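Local coordinates for protein pullulanase (Bacillus acidopullulyticus, PDB 2WAN) that hydrolyses the alpha-1,6-glucosidic linkages of pullulan and probably the branch points of starch-type polysaccharides, as a debranching enzyme of the alpha-amylase family, at residues 634-639 and 674-679; 738-743 and 761-766. All blocks are in the same frame, centred on the assembly; numbering follows the deposited sequence. Where two conformers were deposited one is given.

Contact 1 (634-639 and 674-679)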
loop_
_atom_site.group_PDB
_atom_site.type_symbol
_atom_site.label_atom_id
_atom_site.label_comp_id
_atom_site.label_asym_id
_atom_site.label_seq_id
_atom_site.Cartn_x
_atom_site.Cartn_y
_atom_site.Cartn_z
ATOM N N LYS A 634 2.041 8.030 9.830
ATOM C CA LYS A 634 3.346 8.092 10.508
ATOM C C LYS A 634 4.510 8.115 9.525
ATOM O O LYS A 634 5.488 8.846 9.731
ATOM C CB LYS A 634 3.527 6.951 11.500
ATOM C CG LYS A 634 2.694 7.076 12.756
ATOM C CD LYS A 634 2.992 5.909 13.687
ATOM C CE LYS A 634 2.354 6.107 15.048
ATOM N NZ LYS A 634 2.657 4.920 15.895
ATOM N N ILE A 635 4.419 7.296 8.475
ATOM C CA ILE A 635 5.419 7.320 7.411
ATOM C C ILE A 635 5.520 8.728 6.828
ATOM O O ILE A 635 6.619 9.297 6.724
ATOM C CB ILE A 635 5.103 6.285 6.304
ATOM C CG1 ILE A 635 5.353 4.863 6.829
ATOM C CG2 ILE A 635 5.924 6.580 5.003
ATOM C CD1 ILE A 635 4.845 3.754 5.908
ATOM N N SER A 636 4.376 9.293 6.445
ATOM C CA SER A 636 4.340 10.637 5.865
ATOM C C SER A 636 4.932 11.676 6.825
ATOM O O SER A 636 5.801 12.465 6.446
ATOM C CB SER A 636 2.895 11.004 5.473
ATOM O OG SER A 636 2.843 12.325 4.963
ATOM N N ASN A 637 4.488 11.660 8.081
ATOM C CA ASN A 637 4.987 12.624 9.064
ATOM C C ASN A 637 6.498 12.525 9.307
ATOM O O ASN A 637 7.183 13.545 9.368
ATOM C CB ASN A 637 4.193 12.516 10.374
ATOM C CG ASN A 637 2.752 13.003 10.230
ATOM O OD1 ASN A 637 2.385 13.617 9.231
ATOM N ND2 ASN A 637 1.927 12.713 11.227
ATOM N N GLU A 638 7.014 11.305 9.451
ATOM C CA GLU A 638 8.450 11.115 9.687
ATOM C C GLU A 638 9.280 11.551 8.488
ATOM O O GLU A 638 10.264 12.290 8.634
ATOM C CB GLU A 638 8.777 9.664 10.049
ATOM C CG GLU A 638 8.309 9.264 11.441
ATOM C CD GLU A 638 8.927 7.973 11.942
ATOM O OE1 GLU A 638 9.845 7.414 11.286
ATOM O OE2 GLU A 638 8.474 7.516 13.014
ATOM N N LEU A 639 8.876 11.112 7.294
ATOM C CA LEU A 639 9.650 11.469 6.117
ATOM C C LEU A 639 9.546 12.959 5.766
ATOM O O LEU A 639 10.549 13.555 5.350
ATOM C CB LEU A 639 9.320 10.573 4.920
ATOM C CG LEU A 639 9.654 9.096 5.157
ATOM C CD1 LEU A 639 9.229 8.305 3.933
ATOM C CD2 LEU A 639 11.150 8.868 5.485
ATOM N N LEU A 674 -3.443 13.295 4.543
ATOM C CA LEU A 674 -2.306 12.545 5.120
ATOM C C LEU A 674 -0.950 12.867 4.498
ATOM O O LEU A 674 0.096 12.456 5.028
ATOM C CB LEU A 674 -2.544 11.038 5.055
ATOM C CG LEU A 674 -3.742 10.504 5.842
ATOM C CD1 LEU A 674 -3.698 8.968 5.854
ATOM C CD2 LEU A 674 -3.799 11.093 7.262
ATOM N N GLY A 675 -0.958 13.568 3.366
ATOM C CA GLY A 675 0.303 13.892 2.660
ATOM C C GLY A 675 0.775 12.745 1.774
ATOM O O GLY A 675 1.972 12.605 1.492
ATOM N N ILE A 676 -0.183 11.936 1.329
ATOM C CA ILE A 676 0.078 10.794 0.447
ATOM C C ILE A 676 -0.971 10.729 -0.667
ATOM O O ILE A 676 -2.073 11.261 -0.530
ATOM C CB ILE A 676 0.065 9.442 1.222
ATOM C CG1 ILE A 676 -1.378 9.018 1.576
ATOM C CG2 ILE A 676 1.030 9.466 2.452
ATOM C CD1 ILE A 676 -1.504 7.672 2.353
ATOM N N GLY A 677 -0.610 10.081 -1.767
ATOM C CA GLY A 677 -1.500 9.924 -2.924
ATOM C C GLY A 677 -1.909 8.499 -3.221
ATOM O O GLY A 677 -1.290 7.542 -2.739
ATOM N N VAL A 678 -2.989 8.339 -3.993
ATOM C CA VAL A 678 -3.452 7.002 -4.384
ATOM C C VAL A 678 -3.605 6.904 -5.894
ATOM O O VAL A 678 -4.033 7.852 -6.534
ATOM C CB VAL A 678 -4.781 6.593 -3.678
ATOM C CG1 VAL A 678 -4.561 6.472 -2.185
ATOM C CG2 VAL A 678 -5.920 7.610 -3.987
ATOM N N PHE A 679 -3.245 5.756 -6.455
ATOM C CA PHE A 679 -3.468 5.505 -7.868
ATOM C C PHE A 679 -4.957 5.602 -8.161
ATOM O O PHE A 679 -5.791 5.020 -7.448
ATOM C CB PHE A 679 -2.950 4.123 -8.260
ATOM C CG PHE A 679 -1.480 4.096 -8.485
ATOM C CD1 PHE A 679 -0.942 4.617 -9.668
ATOM C CD2 PHE A 679 -0.627 3.590 -7.512
ATOM C CE1 PHE A 679 0.455 4.625 -9.900
ATOM C CE2 PHE A 679 0.763 3.582 -7.739
ATOM C CZ PHE A 679 1.292 4.081 -8.930
HETATM O O HOH W 1 0.088 12.473 7.796
#
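The carbonyl oxygen of L674 is the polar focus here, approached by a serine hydroxyl and a water. From the helix comes the hydroxyl of S636, its OG 2.8 Å from L674 O; S636 OG lies too close to an atom elsewhere in the model, so its place, and with it the bond, is doubtful. Water 1, 2.8 Å from L674 O, can donate to it as well. Seen from L674 O, the hydroxyl and the water lie about 90° apart, so they do not compete for one position. The same water lies 2.9 Å from N637 OD1 and can join the carboxamide oxygen to the loop, although it has more acceptors within reach than protons to give. S636 holds its OG anti to the backbone N (chi1 177°), which carries the hydroxyl across to the loop, while its CB lies 3.9 Å from the CG2 methyl of I676. That small apolar touch continues inward, because S636 and I676 both pack against L648 of strand 647-650. G675, in a left-handed backbone conformation with phi 83°, brings the main chain close to the helix: its CA is 6.1 Å from that of S636. G675 O accepts a weak hydrogen bond from H640 NE2, further along the helix. The contact thus joins helix 629-642 to the turn leading into strand 677-679, at the N-terminal end of that barrel strand. If the hydroxyl is placed correctly, the turn is probably held through its main-chain carbonyl, with the S636 CB to I676 CG2 touch beside it.

Contact 2 (738-743 and 761-766)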
loop_
_atom_site.group_PDB
_atom_site.type_symbol
_atom_site.label_atom_id
_atom_site.label_comp_id
_atom_site.label_asym_id
_atom_site.label_seq_id
_atom_site.Cartn_x
_atom_site.Cartn_y
_atom_site.Cartn_z
ATOM N N MET A 738 -2.172 -4.707 -19.215
ATOM C CA MET A 738 -1.614 -4.568 -20.556
ATOM C C MET A 738 -0.976 -3.201 -20.826
ATOM O O MET A 738 -1.373 -2.192 -20.249
ATOM C CB MET A 738 -2.704 -4.875 -21.586
ATOM C CG MET A 738 -3.430 -6.180 -21.281
ATOM S SD MET A 738 -4.794 -6.456 -22.431
ATOM C CE MET A 738 -3.899 -6.675 -23.975
ATOM N N THR A 739 0.011 -3.169 -21.725
ATOM C CA THR A 739 0.502 -1.872 -22.184
ATOM C C THR A 739 -0.647 -1.236 -22.981
ATOM O O THR A 739 -1.549 -1.949 -23.462
ATOM C CB THR A 739 1.742 -1.974 -23.082
ATOM O OG1 THR A 739 1.385 -2.519 -24.363
ATOM C CG2 THR A 739 2.836 -2.832 -22.425
ATOM N N LEU A 740 -0.646 0.087 -23.107
ATOM C CA LEU A 740 -1.752 0.736 -23.794
ATOM C C LEU A 740 -1.835 0.306 -25.249
ATOM O O LEU A 740 -2.936 0.124 -25.765
ATOM C CB LEU A 740 -1.701 2.271 -23.661
ATOM C CG LEU A 740 -3.005 2.984 -24.069
ATOM C CD1 LEU A 740 -4.221 2.379 -23.353
ATOM C CD2 LEU A 740 -2.937 4.513 -23.831
ATOM N N TRP A 741 -0.689 0.102 -25.895
ATOM C CA TRP A 741 -0.676 -0.296 -27.311
ATOM C C TRP A 741 -1.393 -1.642 -27.466
ATOM O O TRP A 741 -2.238 -1.814 -28.359
ATOM C CB TRP A 741 0.766 -0.337 -27.887
ATOM C CG TRP A 741 0.784 -0.476 -29.402
ATOM C CD1 TRP A 741 1.341 -1.485 -30.132
ATOM C CD2 TRP A 741 0.181 0.427 -30.351
ATOM N NE1 TRP A 741 1.141 -1.260 -31.492
ATOM C CE2 TRP A 741 0.440 -0.087 -31.645
ATOM C CE3 TRP A 741 -0.538 1.636 -30.227
ATOM C CZ2 TRP A 741 -0.015 0.551 -32.819
ATOM C CZ3 TRP A 741 -0.985 2.273 -31.386
ATOM C CH2 TRP A 741 -0.720 1.721 -32.675
ATOM N N ASP A 742 -1.072 -2.570 -26.568
ATOM C CA ASP A 742 -1.679 -3.908 -26.569
ATOM C C ASP A 742 -3.162 -3.838 -26.204
ATOM O O ASP A 742 -3.990 -4.535 -26.805
ATOM C CB ASP A 742 -0.943 -4.816 -25.588
ATOM C CG ASP A 742 0.442 -5.216 -26.077
ATOM O OD1 ASP A 742 0.860 -4.796 -27.174
ATOM O OD2 ASP A 742 1.112 -5.968 -25.358
ATOM N N LYS A 743 -3.482 -3.010 -25.211
ATOM C CA LYS A 743 -4.873 -2.830 -24.762
ATOM C C LYS A 743 -5.760 -2.311 -25.893
ATOM O O LYS A 743 -6.874 -2.808 -26.086
ATOM C CB LYS A 743 -4.926 -1.867 -23.564
ATOM C CG LYS A 743 -6.292 -1.263 -23.274
ATOM C CD LYS A 743 -7.328 -2.305 -22.833
ATOM C CE LYS A 743 -8.736 -1.759 -23.054
ATOM N NZ LYS A 743 -9.799 -2.752 -22.631
ATOM N N GLU A 761 -2.165 8.436 -27.819
ATOM C CA GLU A 761 -1.736 9.798 -27.516
ATOM C C GLU A 761 -2.786 10.586 -26.745
ATOM O O GLU A 761 -2.446 11.308 -25.809
ATOM C CB GLU A 761 -1.356 10.536 -28.793
ATOM C CG GLU A 761 -0.016 10.026 -29.381
ATOM C CD GLU A 761 0.316 10.572 -30.755
ATOM O OE1 GLU A 761 -0.615 10.883 -31.531
ATOM O OE2 GLU A 761 1.534 10.669 -31.072
ATOM N N LEU A 762 -4.053 10.465 -27.148
ATOM C CA LEU A 762 -5.154 11.149 -26.440
ATOM C C LEU A 762 -5.311 10.726 -24.978
ATOM O O LEU A 762 -5.470 11.582 -24.107
ATOM C CB LEU A 762 -6.485 10.971 -27.186
ATOM C CG LEU A 762 -7.722 11.609 -26.531
ATOM C CD1 LEU A 762 -7.559 13.102 -26.281
ATOM C CD2 LEU A 762 -8.913 11.391 -27.474
ATOM N N ALA A 763 -5.240 9.424 -24.708
ATOM C CA ALA A 763 -5.347 8.933 -23.337
ATOM C C ALA A 763 -4.250 9.551 -22.468
ATOM O O ALA A 763 -4.523 10.046 -21.361
ATOM C CB ALA A 763 -5.252 7.425 -23.315
ATOM N N HIS A 764 -3.027 9.545 -22.986
ATOM C CA HIS A 764 -1.915 10.161 -22.245
ATOM C C HIS A 764 -2.048 11.696 -22.175
ATOM O O HIS A 764 -1.671 12.283 -21.163
ATOM C CB HIS A 764 -0.541 9.706 -22.791
ATOM C CG HIS A 764 -0.263 8.247 -22.556
ATOM N ND1 HIS A 764 0.367 7.767 -21.425
ATOM C CD2 HIS A 764 -0.544 7.163 -23.316
ATOM C CE1 HIS A 764 0.461 6.447 -21.497
ATOM N NE2 HIS A 764 -0.089 6.058 -22.636
ATOM N N ALA A 765 -2.618 12.334 -23.202
ATOM C CA ALA A 765 -2.819 13.794 -23.167
ATOM C C ALA A 765 -3.721 14.195 -21.998
ATOM O O ALA A 765 -3.466 15.189 -21.330
ATOM C CB ALA A 765 -3.401 14.316 -24.485
ATOM N N VAL A 766 -4.773 13.407 -21.753
ATOM C CA VAL A 766 -5.629 13.633 -20.592
ATOM C C VAL A 766 -4.803 13.541 -19.304
ATOM O O VAL A 766 -4.895 14.413 -18.439
ATOM C CB VAL A 766 -6.848 12.664 -20.545
ATOM C CG1 VAL A 766 -7.699 12.921 -19.293
ATOM C CG2 VAL A 766 -7.722 12.833 -21.803
#
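This contact lies in the connection between the seventh and eighth barrel strands, where the first turn of helix 740-747 meets the middle of helix 753-769. L740 does the reaching: its CG is anti to the backbone N (chi1 -166°), and the CD2 methyl rests in the angle between the A763 methyl and the H764 ring. CD2 is 3.8 Å from A763 CB, an apolar touch, and 3.5 Å from H764 NE2. The methyl meets the imidazole obliquely, at NE2 and CD2, the side chains coming from opposite directions; F817 of helix 811-826 also meets that ring. Immediately before L740, T739 is the N-cap, its OG1 accepting a weak bond from D742 N at 3.3 Å. E780 OE2 takes the amide of L740, tying this helix start to a neighbouring loop as well. All three touching residues are buried, and the contact is van der Waals in kind: one methyl against another and against the imidazole ring. Helix 740-747 is a short addition in the connection after strand 728-730, whereas helix 753-769, leading back to strand 773-777, is the usual outer helix of a beta/alpha unit of the TIM barrel, the catalytic fold of this family.

Contact 1 and contact 2 sit in the same eight-stranded TIM barrel, their centres 28 Å apart and nearest atoms about 12 Å apart, without touching. Along the chain they run in series. Contact 1 joins the helix between strands 618-621 and 647-650 to the entry of strand 677-679, reaching past the strand between them; contact 2 joins two helices that both lie between strands 728-730 and 773-777. One therefore ties a helix to the entry of the strand one beyond the one it leads into, the other packs helix on helix within a single strand-to-strand connection. They lie in different sectors of the barrel domain, contact 1 mainly through a main-chain carbonyl, contact 2 through a leucine methyl.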